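Local coordinates for Beta/gama crystallin family protein (Methanosarcina acetivorans, PDB 3HZ2), which binds calcium ions through a betagamma-crystallin domain made of two Greek-key motifs, at residues A[63-67]-A[68-72]; A[71-74]-A[75-79]. One frame throughout, in Å; residues are numbered along the deposited sequence.

Interaction 1 of 2, residues A[63-67]-A[68-72]; sequences GEYSS and VESAG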
ATOM      1  N   GLY A  63      -4.571  -2.005  10.568  1.00 10.30           N
ATOM      2  CA  GLY A  63      -5.615  -1.002  10.626  1.00 10.51           C
ATOM      3  C   GLY A  63      -6.093  -0.653   9.233  1.00 10.69           C
ATOM      4  O   GLY A  63      -5.590  -1.192   8.241  1.00  9.91           O
ATOM      5  N   GLU A  64      -7.063   0.249   9.144  1.00 10.62           N
ATOM      6  CA  GLU A  64      -7.580   0.642   7.844  1.00  9.71           C
ATOM      7  C   GLU A  64      -7.384   2.122   7.592  1.00 10.09           C
ATOM      8  O   GLU A  64      -7.504   2.950   8.498  1.00 10.47           O
ATOM      9  CB  GLU A  64      -9.054   0.243   7.721  1.00  8.86           C
ATOM     10  CG  GLU A  64      -9.217  -1.267   7.713  1.00  9.45           C
ATOM     11  CD  GLU A  64     -10.606  -1.728   7.344  1.00 12.48           C
ATOM     12  OE1 GLU A  64     -11.428  -0.890   6.911  1.00 11.80           O
ATOM     13  OE2 GLU A  64     -10.867  -2.941   7.483  1.00 12.88           O
ATOM     14  N   TYR A  65      -7.064   2.447   6.346  1.00  7.58           N
ATOM     15  CA  TYR A  65      -6.808   3.819   5.952  1.00  9.91           C
ATOM     16  C   TYR A  65      -7.658   4.149   4.738  1.00  8.61           C
ATOM     17  O   TYR A  65      -7.256   3.888   3.610  1.00  8.66           O
ATOM     18  CB  TYR A  65      -5.317   3.971   5.634  1.00  8.42           C
ATOM     19  CG  TYR A  65      -4.428   3.361   6.702  1.00 10.71           C
ATOM     20  CD1 TYR A  65      -4.145   1.993   6.712  1.00 10.70           C
ATOM     21  CD2 TYR A  65      -3.916   4.144   7.737  1.00 11.04           C
ATOM     22  CE1 TYR A  65      -3.375   1.422   7.732  1.00 10.98           C
ATOM     23  CE2 TYR A  65      -3.151   3.583   8.758  1.00 12.72           C
ATOM     24  CZ  TYR A  65      -2.885   2.222   8.750  1.00 11.08           C
ATOM     25  OH  TYR A  65      -2.146   1.671   9.771  1.00 11.97           O
ATOM     26  N   SER A  66      -8.837   4.716   4.983  1.00  8.90           N
ATOM     27  CA  SER A  66      -9.766   5.065   3.911  1.00  9.80           C
ATOM     28  C   SER A  66      -9.150   6.026   2.902  1.00 10.58           C
ATOM     29  O   SER A  66      -9.625   6.145   1.773  1.00  8.15           O
ATOM     30  CB  SER A  66     -11.042   5.666   4.502  1.00 11.28           C
ATOM     31  OG  SER A  66     -10.748   6.800   5.297  1.00 12.30           O
ATOM     32  N   SER A  67      -8.100   6.719   3.327  1.00 11.06           N
ATOM     33  CA  SER A  67      -7.372   7.654   2.477  1.00 13.54           C
ATOM     34  C   SER A  67      -5.897   7.542   2.860  1.00 12.19           C
ATOM     35  O   SER A  67      -5.551   7.704   4.026  1.00 12.62           O
ATOM     36  CB  SER A  67      -7.848   9.086   2.714  1.00 15.78           C
ATOM     37  OG  SER A  67      -6.991  10.008   2.062  1.00 20.25           O
ATOM     38  N   VAL A  68      -5.030   7.261   1.893  1.00 12.59           N
ATOM     39  CA  VAL A  68      -3.604   7.131   2.197  1.00 14.64           C
ATOM     40  C   VAL A  68      -3.041   8.395   2.837  1.00 15.26           C
ATOM     41  O   VAL A  68      -2.103   8.338   3.628  1.00 15.43           O
ATOM     42  CB  VAL A  68      -2.774   6.799   0.934  1.00 14.87           C
ATOM     43  CG1 VAL A  68      -3.077   5.381   0.472  1.00 14.49           C
ATOM     44  CG2 VAL A  68      -3.082   7.789  -0.172  1.00 16.44           C
ATOM     45  N   GLU A  69      -3.618   9.540   2.505  1.00 16.75           N
ATOM     46  CA  GLU A  69      -3.132  10.783   3.076  1.00 19.23           C
ATOM     47  C   GLU A  69      -3.291  10.821   4.590  1.00 20.26           C
ATOM     48  O   GLU A  69      -2.585  11.562   5.270  1.00 19.36           O
ATOM     49  CB  GLU A  69      -3.831  11.964   2.416  1.00 20.48           C
ATOM     50  CG  GLU A  69      -3.465  12.071   0.946  1.00 21.91           C
ATOM     51  CD  GLU A  69      -4.137  13.226   0.261  1.00 25.00           C
ATOM     52  OE1 GLU A  69      -3.817  14.389   0.595  1.00 24.91           O
ATOM     53  OE2 GLU A  69      -4.992  12.963  -0.609  1.00 26.16           O
ATOM     54  N   SER A  70      -4.204  10.011   5.121  1.00 22.47           N
ATOM     55  CA  SER A  70      -4.403   9.956   6.565  1.00 23.66           C
ATOM     56  C   SER A  70      -3.187   9.252   7.160  1.00 24.69           C
ATOM     57  O   SER A  70      -2.904   9.362   8.355  1.00 25.28           O
ATOM     58  CB  SER A  70      -5.680   9.183   6.915  1.00 25.32           C
ATOM     59  OG  SER A  70      -5.540   7.796   6.649  1.00 28.43           O
ATOM     60  N   ALA A  71      -2.471   8.523   6.308  1.00 22.21           N
ATOM     61  CA  ALA A  71      -1.272   7.808   6.722  1.00 21.43           C
ATOM     62  C   ALA A  71      -0.044   8.630   6.339  1.00 20.07           C
ATOM     63  O   ALA A  71       1.086   8.139   6.393  1.00 19.05           O
ATOM     64  CB  ALA A  71      -1.220   6.445   6.051  1.00 22.33           C
ATOM     65  N   GLY A  72      -0.279   9.879   5.945  1.00 18.71           N
ATOM     66  CA  GLY A  72       0.811  10.763   5.564  1.00 17.05           C
ATOM     67  C   GLY A  72       1.396  10.475   4.192  1.00 15.71           C
ATOM     68  O   GLY A  72       2.420  11.040   3.817  1.00 15.06           O
TER
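S70 reaches back to S67 just after strand 63-65, at the start of a short 3-10 segment, and its side chain is the one to follow. Its CB already lies 3.2 Å from the carbonyl O of S67. From there OG, placed between the backbone N and the carbonyl carbon (chi1 70°), folds back over its own main chain and donates to S67 O at 2.6 Å, meeting the oxygen nearly head-on, at a C=O...OG angle of 163°. The same oxygen also takes the S70 amide, N to O 2.9 Å, this donor standing well above the carbonyl plane; two bonds from one residue thus grip one acceptor. OG also sits at the edge of the Y65 ring, near its plane, 4.1 Å from CD2.

This 3-10 turn, 68-70, opens the long loop that leads from strand 63-65 to the last strand of the second Greek-key motif. At its start S67 accepts once more, through OG, in a weak bond from E69 N at 3.4 Å. The A71 methyl CB meets Y65 CD2 at 3.9 Å, an oblique apolar touch. Beyond it the Y65 ring packs on V40 and L60, and its OH bonds to the carbonyl of G61, while V68 turns away to pack against I38 and I73.

Interaction 2 of 2, residues A[71-74]-A[75-79]; sequences AGIP and DNSIS. With CA (calcium ion), chain F; CA (calcium ion), chain E.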
ATOM      1  N   ALA A  71      -2.471   8.523   6.308  1.00 22.21           N
ATOM      2  CA  ALA A  71      -1.272   7.808   6.722  1.00 21.43           C
ATOM      3  C   ALA A  71      -0.044   8.630   6.339  1.00 20.07           C
ATOM      4  O   ALA A  71       1.086   8.139   6.393  1.00 19.05           O
ATOM      5  CB  ALA A  71      -1.220   6.445   6.051  1.00 22.33           C
ATOM      6  N   GLY A  72      -0.279   9.879   5.945  1.00 18.71           N
ATOM      7  CA  GLY A  72       0.811  10.763   5.564  1.00 17.05           C
ATOM      8  C   GLY A  72       1.396  10.475   4.192  1.00 15.71           C
ATOM      9  O   GLY A  72       2.420  11.040   3.817  1.00 15.06           O
ATOM     10  N   ILE A  73       0.736   9.608   3.436  1.00 13.97           N
ATOM     11  CA  ILE A  73       1.205   9.238   2.105  1.00 12.91           C
ATOM     12  C   ILE A  73       0.512  10.048   1.011  1.00 12.64           C
ATOM     13  O   ILE A  73      -0.709  10.172   1.001  1.00 12.34           O
ATOM     14  CB  ILE A  73       0.935   7.741   1.835  1.00 12.47           C
ATOM     15  CG1 ILE A  73       1.581   6.893   2.930  1.00 12.08           C
ATOM     16  CG2 ILE A  73       1.464   7.351   0.462  1.00 13.26           C
ATOM     17  CD1 ILE A  73       1.180   5.426   2.882  1.00 10.84           C
ATOM     18  N   PRO A  74       1.289  10.616   0.076  1.00 13.10           N
ATOM     19  CA  PRO A  74       0.669  11.394  -1.002  1.00 13.45           C
ATOM     20  C   PRO A  74      -0.184  10.470  -1.871  1.00 11.88           C
ATOM     21  O   PRO A  74       0.169   9.311  -2.093  1.00 12.23           O
ATOM     22  CB  PRO A  74       1.872  11.978  -1.747  1.00 14.67           C
ATOM     23  CG  PRO A  74       2.978  10.995  -1.460  1.00 17.15           C
ATOM     24  CD  PRO A  74       2.759  10.655  -0.013  1.00 14.85           C
ATOM     25  N   ASP A  75      -1.307  10.976  -2.359  1.00 10.80           N
ATOM     26  CA  ASP A  75      -2.201  10.161  -3.174  1.00 11.54           C
ATOM     27  C   ASP A  75      -1.588   9.779  -4.521  1.00 11.32           C
ATOM     28  O   ASP A  75      -0.819  10.545  -5.099  1.00 11.78           O
ATOM     29  CB  ASP A  75      -3.526  10.903  -3.383  1.00 11.87           C
ATOM     30  CG  ASP A  75      -4.605  10.010  -3.956  1.00 11.77           C
ATOM     31  OD1 ASP A  75      -4.628   8.814  -3.598  1.00  9.33           O
ATOM     32  OD2 ASP A  75      -5.433  10.505  -4.747  1.00 12.63           O
ATOM     33  N   ASN A  76      -1.919   8.581  -5.002  1.00  9.64           N
ATOM     34  CA  ASN A  76      -1.422   8.083  -6.288  1.00  9.63           C
ATOM     35  C   ASN A  76       0.093   8.122  -6.411  1.00  9.20           C
ATOM     36  O   ASN A  76       0.619   8.436  -7.479  1.00  8.33           O
ATOM     37  CB  ASN A  76      -2.022   8.900  -7.438  1.00  8.49           C
ATOM     38  CG  ASN A  76      -3.519   8.833  -7.461  1.00  8.32           C
ATOM     39  OD1 ASN A  76      -4.088   7.904  -6.919  1.00  5.99           O
ATOM     40  ND2 ASN A  76      -4.167   9.803  -8.096  1.00  6.26           N
ATOM     41  N   SER A  77       0.797   7.784  -5.338  1.00  9.14           N
ATOM     42  CA  SER A  77       2.250   7.845  -5.379  1.00 10.44           C
ATOM     43  C   SER A  77       2.985   6.569  -4.988  1.00 10.46           C
ATOM     44  O   SER A  77       4.177   6.454  -5.227  1.00 10.39           O
ATOM     45  CB  SER A  77       2.738   8.983  -4.490  1.00 12.62           C
ATOM     46  OG  SER A  77       2.455   8.698  -3.132  1.00 17.92           O
ATOM     47  N   ILE A  78       2.302   5.621  -4.364  1.00  8.93           N
ATOM     48  CA  ILE A  78       2.975   4.385  -3.971  1.00  9.39           C
ATOM     49  C   ILE A  78       3.404   3.604  -5.210  1.00  8.85           C
ATOM     50  O   ILE A  78       2.630   3.456  -6.154  1.00 10.64           O
ATOM     51  CB  ILE A  78       2.054   3.512  -3.093  1.00  9.55           C
ATOM     52  CG1 ILE A  78       1.797   4.231  -1.764  1.00  9.48           C
ATOM     53  CG2 ILE A  78       2.684   2.132  -2.871  1.00  9.44           C
ATOM     54  CD1 ILE A  78       0.767   3.567  -0.886  1.00 11.40           C
ATOM     55  N   SER A  79       4.643   3.114  -5.214  1.00  9.62           N
ATOM     56  CA  SER A  79       5.146   2.352  -6.355  1.00  8.28           C
ATOM     57  C   SER A  79       5.710   0.988  -5.987  1.00  8.03           C
ATOM     58  O   SER A  79       6.060   0.201  -6.862  1.00 10.01           O
ATOM     59  CB  SER A  79       6.201   3.158  -7.108  1.00  9.94           C
ATOM     60  OG  SER A  79       5.583   4.217  -7.811  1.00 10.63           O
TER
HETATM   61 CA    CA F 102       5.464   6.772  -7.352  1.00 14.17          CA
HETATM   62 CA    CA E 101      -6.161   6.686  -6.851  1.00  9.26          CA
HETATM   63  O   HOH W   1      -0.330   6.485  -2.956  1.00  6.99           O
HETATM   64  O   HOH W   2      -6.945   9.181  -6.256  1.00 13.92           O
HETATM   65  O   HOH W   3      -5.791   6.458  -9.388  1.00  8.33           O
HETATM   66  O   HOH W   4      -8.633   7.046  -7.824  1.00 16.06           O
HETATM   67  O   HOH W   5       5.003   9.476  -7.687  1.00 41.42           O
HETATM   68  O   HOH W   6       7.093   6.799  -9.605  1.00 21.95           O
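With chi1 of S77 at 67°, its OG stands over its own backbone and is brought round to the carbonyl O of P74, to which it donates at 2.6 Å; OG sits too near the proline ring in the model, so its exact place is less sure. I73 carries CG2 anti to its backbone N and I78 carries CG1 anti to its carbonyl carbon, which brings the two branches together, I73 CG2 to I78 CG1 3.8 Å, with the two side chains crossing at a slant. P74 to S77 is a type II beta turn, N76 occupying its third position with positive phi (54°). A water bridges its ends, donating to P74 O and accepting from S77 N at 2.9 Å, so that P74 O is held by both the serine hydroxyl and the water.

The bend serves two calcium ions that lie on different sides of it. N76 OD1 binds one at 2.4 Å, joined by the carbonyls of E9 and K34 and by S36 OG. D75 stays in the second shell here: OD2 accepts from a water that itself binds this calcium, and OD1 is hydrogen-bonded to S36 OG, which should help position that ligand. The other calcium takes the S77 carbonyl O at 2.5 Å and S79 OG at 2.6 Å, with D33 and the carbonyl of E49 completing the protein ligands. D75-N76-S77-I78-S79 matches the first five positions of the betagamma-crystallin calcium motif N/D-N/D-X-X-S/T-S.

In the fold, I73 and P74 lie against W58 of strand 56-60, I73 also reaching L60; I78 packs on I35, and the S79 backbone bonds to Y48 at the end of strand 45-48, just before the chain enters strand 80-83.

Interactions 1 and 2 are consecutive parts of one loop, sharing A71 and G72, with centres about 9 Å apart. V68 links them: its carbonyl O probably accepts a hydrogen bond from I73 N at 3.1 Å, and its CG2 packs 3.9 Å from D75 OD1. A second touch joins E69 OE2 to D75 CB at 3.8 Å. Of the two contacts, only interaction 2 supplies calcium ligands: N76 to one ion, S77 and S79 to the other. Interaction 1 stands behind the N76 site only, with the V68 side chain about 7 Å from that calcium and about 5 Å from the side chain of S36, so the 3-10 turn backs the same D75 that holds S36.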